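Local coordinates for protein mediator of RNA polymerase II transcription subunit 18 (Schizosaccharomyces pombe, PDB 3C0T) that serves as a component of the Mediator complex, the coactivator that conveys signals from gene-specific regulatory proteins to the RNA polymerase II transcription machinery, at residues Q2-L7 / V169-A174; F134-R139 / A187-V192; T31-W36 / S60-H65; I125-E130 / Q142-S147. All coordinates share one frame; numbering follows the deposited sequence.

Contact 1 of 4, residues Q2-L7 / V169-A174; sequences QELYLL and VYTHVA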
loop_
_atom_site.group_PDB
_atom_site.type_symbol
_atom_site.label_atom_id
_atom_site.label_comp_id
_atom_site.label_asym_id
_atom_site.label_seq_id
_atom_site.Cartn_x
_atom_site.Cartn_y
_atom_site.Cartn_z
ATOM N N GLN A 2 -7.334 13.218 1.631
ATOM C CA GLN A 2 -7.645 12.391 2.788
ATOM C C GLN A 2 -7.971 10.957 2.385
ATOM O O GLN A 2 -8.798 10.725 1.501
ATOM C CB GLN A 2 -8.839 12.998 3.529
ATOM C CG GLN A 2 -8.722 13.042 5.044
ATOM C CD GLN A 2 -7.615 13.960 5.520
ATOM O OE1 GLN A 2 -7.490 15.084 5.052
ATOM N NE2 GLN A 2 -6.809 13.484 6.464
ATOM N N GLU A 3 -7.316 9.994 3.027
ATOM C CA GLU A 3 -7.583 8.592 2.739
ATOM C C GLU A 3 -8.345 7.945 3.894
ATOM O O GLU A 3 -7.857 7.914 5.025
ATOM C CB GLU A 3 -6.278 7.813 2.502
ATOM C CG GLU A 3 -6.515 6.316 2.258
ATOM C CD GLU A 3 -5.241 5.540 1.940
ATOM O OE1 GLU A 3 -4.575 5.861 0.937
ATOM O OE2 GLU A 3 -4.904 4.604 2.696
ATOM N N LEU A 4 -9.546 7.449 3.612
ATOM C CA LEU A 4 -10.340 6.760 4.629
ATOM C C LEU A 4 -10.126 5.277 4.300
ATOM O O LEU A 4 -10.189 4.882 3.131
ATOM C CB LEU A 4 -11.820 7.152 4.531
ATOM C CG LEU A 4 -12.112 8.634 4.814
ATOM C CD1 LEU A 4 -11.772 9.470 3.574
ATOM C CD2 LEU A 4 -13.588 8.820 5.182
ATOM N N TYR A 5 -9.875 4.452 5.312
ATOM C CA TYR A 5 -9.582 3.057 5.022
ATOM C C TYR A 5 -9.909 2.061 6.119
ATOM O O TYR A 5 -10.243 2.425 7.239
ATOM C CB TYR A 5 -8.092 2.940 4.713
ATOM C CG TYR A 5 -7.252 3.239 5.936
ATOM C CD1 TYR A 5 -6.885 2.219 6.818
ATOM C CD2 TYR A 5 -6.894 4.552 6.257
ATOM C CE1 TYR A 5 -6.189 2.496 7.992
ATOM C CE2 TYR A 5 -6.192 4.846 7.434
ATOM C CZ TYR A 5 -5.849 3.812 8.297
ATOM O OH TYR A 5 -5.190 4.084 9.474
ATOM N N LEU A 6 -9.768 0.788 5.767
ATOM C CA LEU A 6 -9.980 -0.330 6.678
ATOM C C LEU A 6 -8.923 -1.346 6.297
ATOM O O LEU A 6 -8.577 -1.475 5.120
ATOM C CB LEU A 6 -11.373 -0.935 6.499
ATOM C CG LEU A 6 -12.531 -0.075 7.008
ATOM C CD1 LEU A 6 -13.854 -0.756 6.690
ATOM C CD2 LEU A 6 -12.381 0.138 8.515
ATOM N N LEU A 7 -8.396 -2.052 7.287
ATOM C CA LEU A 7 -7.370 -3.046 7.034
ATOM C C LEU A 7 -7.750 -4.411 7.595
ATOM O O LEU A 7 -8.456 -4.515 8.599
ATOM C CB LEU A 7 -6.038 -2.594 7.637
ATOM C CG LEU A 7 -5.190 -1.593 6.846
ATOM C CD1 LEU A 7 -4.022 -1.154 7.697
ATOM C CD2 LEU A 7 -4.682 -2.230 5.564
ATOM N N VAL A 169 -8.781 -1.674 2.290
ATOM C CA VAL A 169 -9.942 -1.052 1.660
ATOM C C VAL A 169 -9.842 0.452 1.888
ATOM O O VAL A 169 -9.656 0.903 3.021
ATOM C CB VAL A 169 -11.264 -1.573 2.267
ATOM C CG1 VAL A 169 -12.451 -1.000 1.493
ATOM C CG2 VAL A 169 -11.286 -3.102 2.221
ATOM N N TYR A 170 -9.971 1.230 0.821
ATOM C CA TYR A 170 -9.842 2.669 0.961
ATOM C C TYR A 170 -10.544 3.477 -0.112
ATOM O O TYR A 170 -10.979 2.952 -1.137
ATOM C CB TYR A 170 -8.358 3.065 0.949
ATOM C CG TYR A 170 -7.650 2.728 -0.354
ATOM C CD1 TYR A 170 -7.157 1.445 -0.596
ATOM C CD2 TYR A 170 -7.519 3.681 -1.367
ATOM C CE1 TYR A 170 -6.555 1.116 -1.819
ATOM C CE2 TYR A 170 -6.926 3.363 -2.590
ATOM C CZ TYR A 170 -6.448 2.076 -2.810
ATOM O OH TYR A 170 -5.896 1.743 -4.037
ATOM N N THR A 171 -10.645 4.772 0.156
ATOM C CA THR A 171 -11.220 5.714 -0.773
ATOM C C THR A 171 -10.574 7.054 -0.451
ATOM O O THR A 171 -10.137 7.282 0.680
ATOM C CB THR A 171 -12.745 5.806 -0.643
ATOM O OG1 THR A 171 -13.244 6.623 -1.708
ATOM C CG2 THR A 171 -13.150 6.403 0.696
ATOM N N HIS A 172 -10.483 7.925 -1.448
ATOM C CA HIS A 172 -9.865 9.228 -1.254
ATOM C C HIS A 172 -10.859 10.383 -1.360
ATOM O O HIS A 172 -11.756 10.376 -2.209
ATOM C CB HIS A 172 -8.755 9.446 -2.285
ATOM C CG HIS A 172 -7.590 8.521 -2.132
ATOM N ND1 HIS A 172 -6.806 8.490 -0.997
ATOM C CD2 HIS A 172 -7.061 7.606 -2.980
ATOM C CE1 HIS A 172 -5.845 7.597 -1.153
ATOM N NE2 HIS A 172 -5.977 7.047 -2.346
ATOM N N VAL A 173 -10.684 11.372 -0.489
ATOM C CA VAL A 173 -11.517 12.568 -0.482
ATOM C C VAL A 173 -10.575 13.758 -0.661
ATOM O O VAL A 173 -9.734 14.036 0.196
ATOM C CB VAL A 173 -12.290 12.715 0.843
ATOM C CG1 VAL A 173 -13.091 14.013 0.830
ATOM C CG2 VAL A 173 -13.224 11.517 1.037
ATOM N N ALA A 174 -10.712 14.445 -1.791
ATOM C CA ALA A 174 -9.863 15.593 -2.123
ATOM C C ALA A 174 -9.805 16.690 -1.062
ATOM O O ALA A 174 -8.722 17.116 -0.657
ATOM C CB ALA A 174 -10.309 16.193 -3.454
#

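Contact 2 of 4, residues F134-R139 / A187-V192; sequences FDTTVR and ANLTKV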
loop_
_atom_site.group_PDB
_atom_site.type_symbol
_atom_site.label_atom_id
_atom_site.label_comp_id
_atom_site.label_asym_id
_atom_site.label_seq_id
_atom_site.Cartn_x
_atom_site.Cartn_y
_atom_site.Cartn_z
ATOM N N PHE A 134 -18.912 0.304 -4.590
ATOM C CA PHE A 134 -19.407 1.423 -3.787
ATOM C C PHE A 134 -18.414 2.564 -3.757
ATOM O O PHE A 134 -18.210 3.191 -2.710
ATOM C CB PHE A 134 -19.694 0.973 -2.350
ATOM C CG PHE A 134 -20.908 0.100 -2.221
ATOM C CD1 PHE A 134 -20.819 -1.155 -1.627
ATOM C CD2 PHE A 134 -22.144 0.535 -2.702
ATOM C CE1 PHE A 134 -21.949 -1.972 -1.510
ATOM C CE2 PHE A 134 -23.277 -0.266 -2.594
ATOM C CZ PHE A 134 -23.185 -1.523 -1.998
ATOM N N ASP A 135 -17.785 2.828 -4.898
ATOM C CA ASP A 135 -16.806 3.903 -4.986
ATOM C C ASP A 135 -15.598 3.769 -4.067
ATOM O O ASP A 135 -14.991 4.768 -3.675
ATOM C CB ASP A 135 -17.476 5.237 -4.708
ATOM C CG ASP A 135 -17.734 6.008 -5.957
ATOM O OD1 ASP A 135 -18.611 5.583 -6.747
ATOM O OD2 ASP A 135 -17.041 7.035 -6.146
ATOM N N THR A 136 -15.260 2.544 -3.697
ATOM C CA THR A 136 -14.098 2.326 -2.850
ATOM C C THR A 136 -13.230 1.296 -3.559
ATOM O O THR A 136 -13.694 0.596 -4.462
ATOM C CB THR A 136 -14.477 1.772 -1.458
ATOM O OG1 THR A 136 -14.871 0.401 -1.591
ATOM C CG2 THR A 136 -15.615 2.569 -0.853
ATOM N N THR A 137 -11.971 1.210 -3.151
ATOM C CA THR A 137 -11.042 0.264 -3.738
ATOM C C THR A 137 -10.652 -0.747 -2.676
ATOM O O THR A 137 -10.413 -0.391 -1.517
ATOM C CB THR A 137 -9.763 0.969 -4.232
ATOM O OG1 THR A 137 -10.096 1.885 -5.281
ATOM C CG2 THR A 137 -8.754 -0.051 -4.760
ATOM N N VAL A 138 -10.614 -2.015 -3.055
ATOM C CA VAL A 138 -10.208 -3.036 -2.113
ATOM C C VAL A 138 -9.060 -3.791 -2.752
ATOM O O VAL A 138 -9.200 -4.426 -3.801
ATOM C CB VAL A 138 -11.379 -3.962 -1.738
ATOM C CG1 VAL A 138 -12.398 -3.955 -2.832
ATOM C CG2 VAL A 138 -10.880 -5.360 -1.451
ATOM N N ARG A 139 -7.905 -3.680 -2.110
ATOM C CA ARG A 139 -6.684 -4.299 -2.584
ATOM C C ARG A 139 -6.247 -5.425 -1.644
ATOM O O ARG A 139 -6.265 -5.266 -0.421
ATOM C CB ARG A 139 -5.600 -3.212 -2.681
ATOM C CG ARG A 139 -4.202 -3.717 -2.948
ATOM C CD ARG A 139 -3.166 -2.590 -2.888
ATOM N NE ARG A 139 -3.278 -1.655 -4.005
ATOM C CZ ARG A 139 -2.251 -0.966 -4.495
ATOM N NH1 ARG A 139 -1.043 -1.106 -3.962
ATOM N NH2 ARG A 139 -2.420 -0.162 -5.540
ATOM N N ALA A 187 -19.523 6.131 4.779
ATOM C CA ALA A 187 -20.719 5.341 4.537
ATOM C C ALA A 187 -20.384 4.258 3.512
ATOM O O ALA A 187 -20.833 3.117 3.632
ATOM C CB ALA A 187 -21.846 6.234 4.024
ATOM N N ASN A 188 -19.589 4.606 2.504
ATOM C CA ASN A 188 -19.212 3.618 1.496
ATOM C C ASN A 188 -18.316 2.530 2.093
ATOM O O ASN A 188 -18.457 1.353 1.762
ATOM C CB ASN A 188 -18.517 4.287 0.308
ATOM C CG ASN A 188 -19.503 4.954 -0.635
ATOM O OD1 ASN A 188 -20.614 4.455 -0.843
ATOM N ND2 ASN A 188 -19.097 6.072 -1.228
ATOM N N LEU A 189 -17.402 2.921 2.973
ATOM C CA LEU A 189 -16.528 1.951 3.611
ATOM C C LEU A 189 -17.375 0.995 4.443
ATOM O O LEU A 189 -17.138 -0.218 4.445
ATOM C CB LEU A 189 -15.492 2.646 4.505
ATOM C CG LEU A 189 -14.310 3.280 3.762
ATOM C CD1 LEU A 189 -13.340 3.885 4.755
ATOM C CD2 LEU A 189 -13.603 2.223 2.929
ATOM N N THR A 190 -18.375 1.537 5.133
ATOM C CA THR A 190 -19.247 0.713 5.962
ATOM C C THR A 190 -19.986 -0.335 5.131
ATOM O O THR A 190 -20.152 -1.470 5.564
ATOM C CB THR A 190 -20.261 1.581 6.734
ATOM O OG1 THR A 190 -19.581 2.253 7.799
ATOM C CG2 THR A 190 -21.379 0.734 7.319
ATOM N N LYS A 191 -20.422 0.050 3.940
ATOM C CA LYS A 191 -21.122 -0.870 3.059
ATOM C C LYS A 191 -20.184 -2.008 2.629
ATOM O O LYS A 191 -20.561 -3.180 2.660
ATOM C CB LYS A 191 -21.625 -0.134 1.812
ATOM C CG LYS A 191 -22.585 1.034 2.071
ATOM C CD LYS A 191 -23.094 1.563 0.737
ATOM C CE LYS A 191 -24.056 2.733 0.883
ATOM N NZ LYS A 191 -23.380 4.036 1.090
ATOM N N VAL A 192 -18.965 -1.656 2.218
ATOM C CA VAL A 192 -17.993 -2.652 1.782
ATOM C C VAL A 192 -17.616 -3.565 2.950
ATOM O O VAL A 192 -17.457 -4.766 2.779
ATOM C CB VAL A 192 -16.720 -1.967 1.215
ATOM C CG1 VAL A 192 -15.704 -3.009 0.765
ATOM C CG2 VAL A 192 -17.104 -1.073 0.056
#

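Contact 3 of 4, residues T31-W36 / S60-H65; sequences TILEFW and SNIESH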
loop_
_atom_site.group_PDB
_atom_site.type_symbol
_atom_site.label_atom_id
_atom_site.label_comp_id
_atom_site.label_asym_id
_atom_site.label_seq_id
_atom_site.Cartn_x
_atom_site.Cartn_y
_atom_site.Cartn_z
ATOM N N THR A 31 -4.632 -6.731 -11.855
ATOM C CA THR A 31 -3.406 -7.083 -11.164
ATOM C C THR A 31 -2.677 -5.839 -10.713
ATOM O O THR A 31 -2.793 -4.775 -11.315
ATOM C CB THR A 31 -2.441 -7.902 -12.044
ATOM O OG1 THR A 31 -1.985 -7.093 -13.128
ATOM C CG2 THR A 31 -3.135 -9.120 -12.606
ATOM N N ILE A 32 -1.925 -5.999 -9.637
ATOM C CA ILE A 32 -1.131 -4.936 -9.058
ATOM C C ILE A 32 0.304 -5.449 -8.907
ATOM O O ILE A 32 0.533 -6.506 -8.311
ATOM C CB ILE A 32 -1.629 -4.564 -7.637
ATOM C CG1 ILE A 32 -3.014 -3.905 -7.694
ATOM C CG2 ILE A 32 -0.591 -3.693 -6.941
ATOM C CD1 ILE A 32 -3.058 -2.565 -8.423
ATOM N N LEU A 33 1.259 -4.721 -9.474
ATOM C CA LEU A 33 2.671 -5.061 -9.316
ATOM C C LEU A 33 3.403 -3.722 -9.324
ATOM O O LEU A 33 3.612 -3.128 -10.382
ATOM C CB LEU A 33 3.181 -5.958 -10.445
ATOM C CG LEU A 33 4.557 -6.547 -10.092
ATOM C CD1 LEU A 33 4.403 -7.530 -8.932
ATOM C CD2 LEU A 33 5.163 -7.253 -11.298
ATOM N N GLU A 34 3.773 -3.249 -8.135
ATOM C CA GLU A 34 4.441 -1.955 -7.990
ATOM C C GLU A 34 5.803 -2.034 -7.310
ATOM O O GLU A 34 6.030 -2.878 -6.438
ATOM C CB GLU A 34 3.555 -1.000 -7.173
ATOM C CG GLU A 34 2.101 -0.946 -7.621
ATOM C CD GLU A 34 1.185 -0.255 -6.613
ATOM O OE1 GLU A 34 1.426 -0.364 -5.386
ATOM O OE2 GLU A 34 0.200 0.377 -7.051
ATOM N N PHE A 35 6.705 -1.145 -7.710
ATOM C CA PHE A 35 8.023 -1.079 -7.098
ATOM C C PHE A 35 8.023 0.224 -6.295
ATOM O O PHE A 35 7.779 1.303 -6.847
ATOM C CB PHE A 35 9.126 -1.034 -8.158
ATOM C CG PHE A 35 10.475 -1.441 -7.639
ATOM C CD1 PHE A 35 10.999 -2.701 -7.926
ATOM C CD2 PHE A 35 11.207 -0.583 -6.829
ATOM C CE1 PHE A 35 12.239 -3.102 -7.408
ATOM C CE2 PHE A 35 12.449 -0.974 -6.302
ATOM C CZ PHE A 35 12.962 -2.237 -6.594
ATOM N N TRP A 36 8.272 0.117 -4.994
ATOM C CA TRP A 36 8.296 1.280 -4.117
ATOM C C TRP A 36 9.684 1.523 -3.565
ATOM O O TRP A 36 10.339 0.591 -3.095
ATOM C CB TRP A 36 7.360 1.087 -2.916
ATOM C CG TRP A 36 5.904 1.130 -3.225
ATOM C CD1 TRP A 36 5.143 0.112 -3.723
ATOM C CD2 TRP A 36 5.021 2.249 -3.053
ATOM N NE1 TRP A 36 3.847 0.527 -3.869
ATOM C CE2 TRP A 36 3.739 1.831 -3.464
ATOM C CE3 TRP A 36 5.189 3.562 -2.590
ATOM C CZ2 TRP A 36 2.620 2.677 -3.426
ATOM C CZ3 TRP A 36 4.076 4.410 -2.554
ATOM C CH2 TRP A 36 2.806 3.959 -2.968
ATOM N N SER A 60 6.368 3.000 -8.764
ATOM C CA SER A 60 6.433 2.773 -10.191
ATOM C C SER A 60 5.640 1.514 -10.504
ATOM O O SER A 60 5.792 0.489 -9.834
ATOM C CB SER A 60 7.879 2.583 -10.638
ATOM O OG SER A 60 7.916 2.075 -11.957
ATOM N N ASN A 61 4.778 1.596 -11.507
ATOM C CA ASN A 61 3.997 0.437 -11.911
ATOM C C ASN A 61 4.900 -0.422 -12.798
ATOM O O ASN A 61 5.127 -0.101 -13.962
ATOM C CB ASN A 61 2.752 0.887 -12.679
ATOM C CG ASN A 61 1.895 -0.277 -13.139
ATOM O OD1 ASN A 61 0.812 -0.084 -13.694
ATOM N ND2 ASN A 61 2.376 -1.493 -12.912
ATOM N N ILE A 62 5.434 -1.506 -12.248
ATOM C CA ILE A 62 6.317 -2.359 -13.032
ATOM C C ILE A 62 5.558 -3.379 -13.854
ATOM O O ILE A 62 6.146 -4.146 -14.610
ATOM C CB ILE A 62 7.368 -3.066 -12.147
ATOM C CG1 ILE A 62 6.705 -3.724 -10.942
ATOM C CG2 ILE A 62 8.409 -2.053 -11.700
ATOM C CD1 ILE A 62 7.688 -4.409 -10.013
ATOM N N GLU A 63 4.239 -3.374 -13.710
ATOM C CA GLU A 63 3.381 -4.278 -14.464
ATOM C C GLU A 63 3.527 -3.932 -15.946
ATOM O O GLU A 63 3.247 -4.755 -16.819
ATOM C CB GLU A 63 1.928 -4.104 -14.004
ATOM C CG GLU A 63 0.867 -4.717 -14.901
ATOM C CD GLU A 63 1.021 -6.214 -15.072
ATOM O OE1 GLU A 63 0.088 -6.839 -15.619
ATOM O OE2 GLU A 63 2.070 -6.766 -14.675
ATOM N N SER A 64 3.987 -2.709 -16.210
ATOM C CA SER A 64 4.193 -2.213 -17.570
ATOM C C SER A 64 5.681 -2.008 -17.869
ATOM O O SER A 64 6.105 -0.906 -18.238
ATOM C CB SER A 64 3.453 -0.882 -17.763
ATOM O OG SER A 64 4.016 0.140 -16.958
ATOM N N HIS A 65 6.466 -3.072 -17.710
ATOM C CA HIS A 65 7.907 -3.023 -17.959
ATOM C C HIS A 65 8.468 -4.358 -18.426
ATOM O O HIS A 65 7.884 -5.417 -18.175
ATOM C CB HIS A 65 8.664 -2.619 -16.691
ATOM C CG HIS A 65 8.764 -1.144 -16.485
ATOM N ND1 HIS A 65 9.394 -0.311 -17.383
ATOM C CD2 HIS A 65 8.320 -0.352 -15.480
ATOM C CE1 HIS A 65 9.332 0.933 -16.940
ATOM N NE2 HIS A 65 8.685 0.935 -15.788
#

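Contact 4 of 4, residues I125-E130 / Q142-S147; sequences IIQGLE and QTLIPS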
loop_
_atom_site.group_PDB
_atom_site.type_symbol
_atom_site.label_atom_id
_atom_site.label_comp_id
_atom_site.label_asym_id
_atom_site.label_seq_id
_atom_site.Cartn_x
_atom_site.Cartn_y
_atom_site.Cartn_z
ATOM N N ILE A 125 8.420 -4.401 -3.018
ATOM C CA ILE A 125 7.536 -4.648 -4.136
ATOM C C ILE A 125 6.161 -5.065 -3.628
ATOM O O ILE A 125 6.052 -5.789 -2.638
ATOM C CB ILE A 125 8.131 -5.756 -5.035
ATOM C CG1 ILE A 125 9.318 -5.187 -5.818
ATOM C CG2 ILE A 125 7.059 -6.331 -5.962
ATOM C CD1 ILE A 125 10.078 -6.217 -6.635
ATOM N N ILE A 126 5.114 -4.572 -4.285
ATOM C CA ILE A 126 3.752 -4.929 -3.910
ATOM C C ILE A 126 3.159 -5.785 -5.021
ATOM O O ILE A 126 3.148 -5.398 -6.199
ATOM C CB ILE A 126 2.829 -3.698 -3.706
ATOM C CG1 ILE A 126 3.301 -2.857 -2.511
ATOM C CG2 ILE A 126 1.398 -4.167 -3.446
ATOM C CD1 ILE A 126 3.416 -3.637 -1.210
ATOM N N GLN A 127 2.677 -6.956 -4.618
ATOM C CA GLN A 127 2.062 -7.922 -5.505
ATOM C C GLN A 127 0.632 -8.140 -5.016
ATOM O O GLN A 127 0.424 -8.436 -3.835
ATOM C CB GLN A 127 2.823 -9.248 -5.414
ATOM C CG GLN A 127 2.130 -10.430 -6.085
ATOM C CD GLN A 127 2.628 -11.775 -5.555
ATOM O OE1 GLN A 127 2.897 -12.689 -6.325
ATOM N NE2 GLN A 127 2.745 -11.898 -4.238
ATOM N N GLY A 128 -0.350 -8.016 -5.903
ATOM C CA GLY A 128 -1.714 -8.233 -5.466
ATOM C C GLY A 128 -2.783 -7.996 -6.509
ATOM O O GLY A 128 -2.493 -7.828 -7.702
ATOM N N LEU A 129 -4.028 -7.983 -6.037
ATOM C CA LEU A 129 -5.194 -7.773 -6.879
ATOM C C LEU A 129 -5.982 -6.582 -6.362
ATOM O O LEU A 129 -5.985 -6.291 -5.163
ATOM C CB LEU A 129 -6.091 -9.019 -6.867
ATOM C CG LEU A 129 -5.554 -10.247 -7.607
ATOM C CD1 LEU A 129 -6.417 -11.478 -7.303
ATOM C CD2 LEU A 129 -5.532 -9.950 -9.098
ATOM N N GLU A 130 -6.656 -5.894 -7.268
ATOM C CA GLU A 130 -7.438 -4.744 -6.872
ATOM C C GLU A 130 -8.858 -4.863 -7.405
ATOM O O GLU A 130 -9.071 -5.175 -8.579
ATOM C CB GLU A 130 -6.786 -3.466 -7.387
ATOM C CG GLU A 130 -7.017 -2.282 -6.486
ATOM C CD GLU A 130 -6.161 -1.082 -6.856
ATOM O OE1 GLU A 130 -6.360 -0.538 -7.965
ATOM O OE2 GLU A 130 -5.296 -0.684 -6.033
ATOM N N GLN A 142 0.579 -8.630 -1.128
ATOM C CA GLN A 142 1.681 -9.182 -0.370
ATOM C C GLN A 142 2.859 -8.253 -0.622
ATOM O O GLN A 142 3.023 -7.753 -1.737
ATOM C CB GLN A 142 1.989 -10.585 -0.882
ATOM C CG GLN A 142 2.585 -11.496 0.166
ATOM C CD GLN A 142 2.404 -12.946 -0.190
ATOM O OE1 GLN A 142 2.950 -13.430 -1.193
ATOM N NE2 GLN A 142 1.616 -13.655 0.617
ATOM N N THR A 143 3.665 -7.979 0.398
ATOM C CA THR A 143 4.803 -7.112 0.154
ATOM C C THR A 143 6.052 -7.982 0.027
ATOM O O THR A 143 6.367 -8.801 0.898
ATOM C CB THR A 143 4.935 -5.989 1.236
ATOM O OG1 THR A 143 6.018 -6.268 2.115
ATOM C CG2 THR A 143 3.659 -5.851 2.011
ATOM N N LEU A 144 6.720 -7.825 -1.111
ATOM C CA LEU A 144 7.902 -8.601 -1.447
ATOM C C LEU A 144 9.210 -7.826 -1.404
ATOM O O LEU A 144 9.219 -6.607 -1.253
ATOM C CB LEU A 144 7.704 -9.218 -2.833
ATOM C CG LEU A 144 6.880 -10.512 -2.978
ATOM C CD1 LEU A 144 6.130 -10.858 -1.697
ATOM C CD2 LEU A 144 5.924 -10.359 -4.154
ATOM N N ILE A 145 10.312 -8.553 -1.554
ATOM C CA ILE A 145 11.653 -7.981 -1.530
ATOM C C ILE A 145 12.393 -8.374 -2.802
ATOM O O ILE A 145 12.452 -9.552 -3.147
ATOM C CB ILE A 145 12.461 -8.522 -0.307
ATOM C CG1 ILE A 145 11.715 -8.218 0.993
ATOM C CG2 ILE A 145 13.849 -7.897 -0.265
ATOM C CD1 ILE A 145 11.470 -6.743 1.211
ATOM N N PRO A 146 12.967 -7.392 -3.518
ATOM C CA PRO A 146 13.708 -7.670 -4.757
ATOM C C PRO A 146 14.878 -8.614 -4.466
ATOM O O PRO A 146 15.453 -8.582 -3.373
ATOM C CB PRO A 146 14.207 -6.291 -5.184
ATOM C CG PRO A 146 13.245 -5.348 -4.550
ATOM C CD PRO A 146 12.991 -5.955 -3.204
ATOM N N SER A 147 15.233 -9.455 -5.429
ATOM C CA SER A 147 16.351 -10.364 -5.219
ATOM C C SER A 147 17.666 -9.595 -5.408
ATOM O O SER A 147 18.743 -10.091 -5.082
ATOM C CB SER A 147 16.260 -11.558 -6.182
ATOM O OG SER A 147 15.961 -11.135 -7.501
#

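Contact 1 of 4, residues Q2-L7 / V169-A174
Gln2 to Leu6 pair with Val173 to Val169 as antiparallel neighbours in the curled beta sheet of this subunit, so the N-terminal strand 2-10 joins the late strand 165-173. Six backbone hydrogen bonds hold them. Gln2, Leu4 and Leu6 form the hydrogen-bonded pairs; the Leu6 N to Val169 O bond, for instance, is 2.8 Å. The non-hydrogen-bonded pairs lie between. Tyr5 and Tyr170 are especially near, with their CA atoms 4.1 Å apart. Each has CG between its own N and carbonyl carbon (chi1 67° and 63°). This turns both rings away from the opposite strand and leaves CB against CB at 3.8 Å. On the same face Glu3 and His172 run side by side. Glu3 OE1 sits at the ring edge, 3.0 Å from His172 CE1, with the carboxylate and ring planes 57° apart. The other oxygen, Glu3 OE2, makes a salt bridge to Arg97, which ties the carboxylate to the next strand. His172 ND1 is buried here with no partner in the model. On the opposite face Leu4 CD1 reaches diagonally across to Val173 CG2, 3.6 Å away. Helix 179-196 packs over this face, where it meets Leu4, Thr171 and Val173. Such a sheet, with one face against a helix, fits the CYTH clan to which the Med18 family belongs.

Contact 2 of 4, residues F134-R139 / A187-V192
Phe134 and Asn188 bring their CA atoms within 5.7 Å where a hairpin turn meets a helix. The axes of strand 136-139 and helix 187-192 approach to 9.4 Å and cross at -43°. Phe134 and Asp135 both have left-handed backbone angles, close to those of a type I' turn. Phe134 lays one ring face on the aliphatic chain of Lys191. Lys191 CD stands 3.8 Å from the ring centroid, a CH-pi contact, and Val192 CG2 lies at the ring edge. Val192 CG2 also presses on Thr136 OG1 at 3.1 Å; that hydroxyl is hydrogen-bonded to Phe133 O. Asn188 packs its CB 3.6 Å from Thr136 CG2. The Asn188 amide lies against the Phe134 carbonyl, CG 3.0 Å from Phe134 O, without a hydrogen bond. Its OD1 takes a weak bond from Lys191 NZ, 3.4 Å long. With an alanine here, Lys191 NZ would probably lose that weak partner, and Phe134 O would lose the group packed beside it. This is a helix packed on a two-residue beta-hairpin turn and the start of the strand that follows it.

Contact 3 of 4, residues T31-W36 / S60-H65
Phe35 and Ser60 exchange two good backbone hydrogen bonds. Phe35 N to Ser60 O is 2.8 Å and nearly straight at 170°; the return bond, Ser60 N to Phe35 O, is 2.9 Å. Within its own strand Trp36 NE1 bonds to Glu34 OE1, coming from above the carboxylate plane; Arg139 makes a salt bridge to the same oxygen. Beyond the Phe35–Ser60 pair the pairing frays. Leu33 O takes weak bonds from two successive NH groups, Ile62 N at 3.1 Å and Glu63 N at 3.4 Å, where the chain turns away. Further out, Thr31 OG1 gives a weak bond to Glu63 OE1. The packing centres on Ile62. Chi1 of 49° brings its CG1 close to Leu33 O and to 3.6 Å from Leu33 CG. The other branch, Ile62 CG2, lies 3.8 Å from Phe35 CB, while CD1 faces the edge of the Phe35 ring. A glycine in place of Ile62 would probably open a gap between Leu33 and Phe35. Strand 27-41 here runs between strands 56-61 and 118-133, and Phe35 reaches on to Ile125 and Pro146, with Trp72 of a loop against its ring.

Contact 4 of 4, residues I125-E130 / Q142-S147
Ile125, Ile126 and Gln127 pair with Leu144, Thr143 and Gln142 across the beta hairpin of strands 118-133 and 136-146. The axes of the two segments stand 137° apart, so the hairpin is well twisted. Four backbone hydrogen bonds flank the Ile126–Thr143 pair. Leu144 N to Ile125 O is short at 2.6 Å, and Gln142 N to Gln127 O is 2.7 Å. Ile125 N points almost straight at Leu144 O but reaches it from above the carbonyl plane, 44° out of it.

Polar side chains meet at one place. Gln127 and Gln142 run alongside each other in one direction, with their amide planes turned 50° from each other.

Apolar contacts fill both faces. Ile126 folds CD1 back to 3.7 Å from Thr143 CB. Side chains of another protein's chain pack on these two residues, and Trp36 also leans on Ile126. On the other face Ile125 and Leu144 meet CB to CB at 4.1 Å. Ile125 CD1 packs on Pro146 CG at 3.9 Å, near Phe35 of the adjoining strand. Phe156 lies against both Ile125 and Leu144. Leu144 also reaches diagonally to Gln127: its CD2 is 3.5 Å from Gln127 CB and touches Gln127 NE2 as well.

All four contacts reach one antiparallel sheet; contact 2 packs helix 179-196 against it. They form two close pairs. Contacts 1 and 2 have centres about 9 Å apart, as do contacts 3 and 4; centres of different pairs lie about 20 to 23 Å apart. Contact 1 joins strands near the chain ends, so contacts 3 and 4 fall within the loop it closes, and contact 3 closes before contact 4 opens. Contacts 2 and 4 share strand 136-146, and their segments alternate along the chain. Arg139 of contact 2 bridges the pairs, with salt bridges to Glu34 of contact 3 and Glu130 of contact 4. Through contact 1 the sheet closes with residues from both ends of the chain.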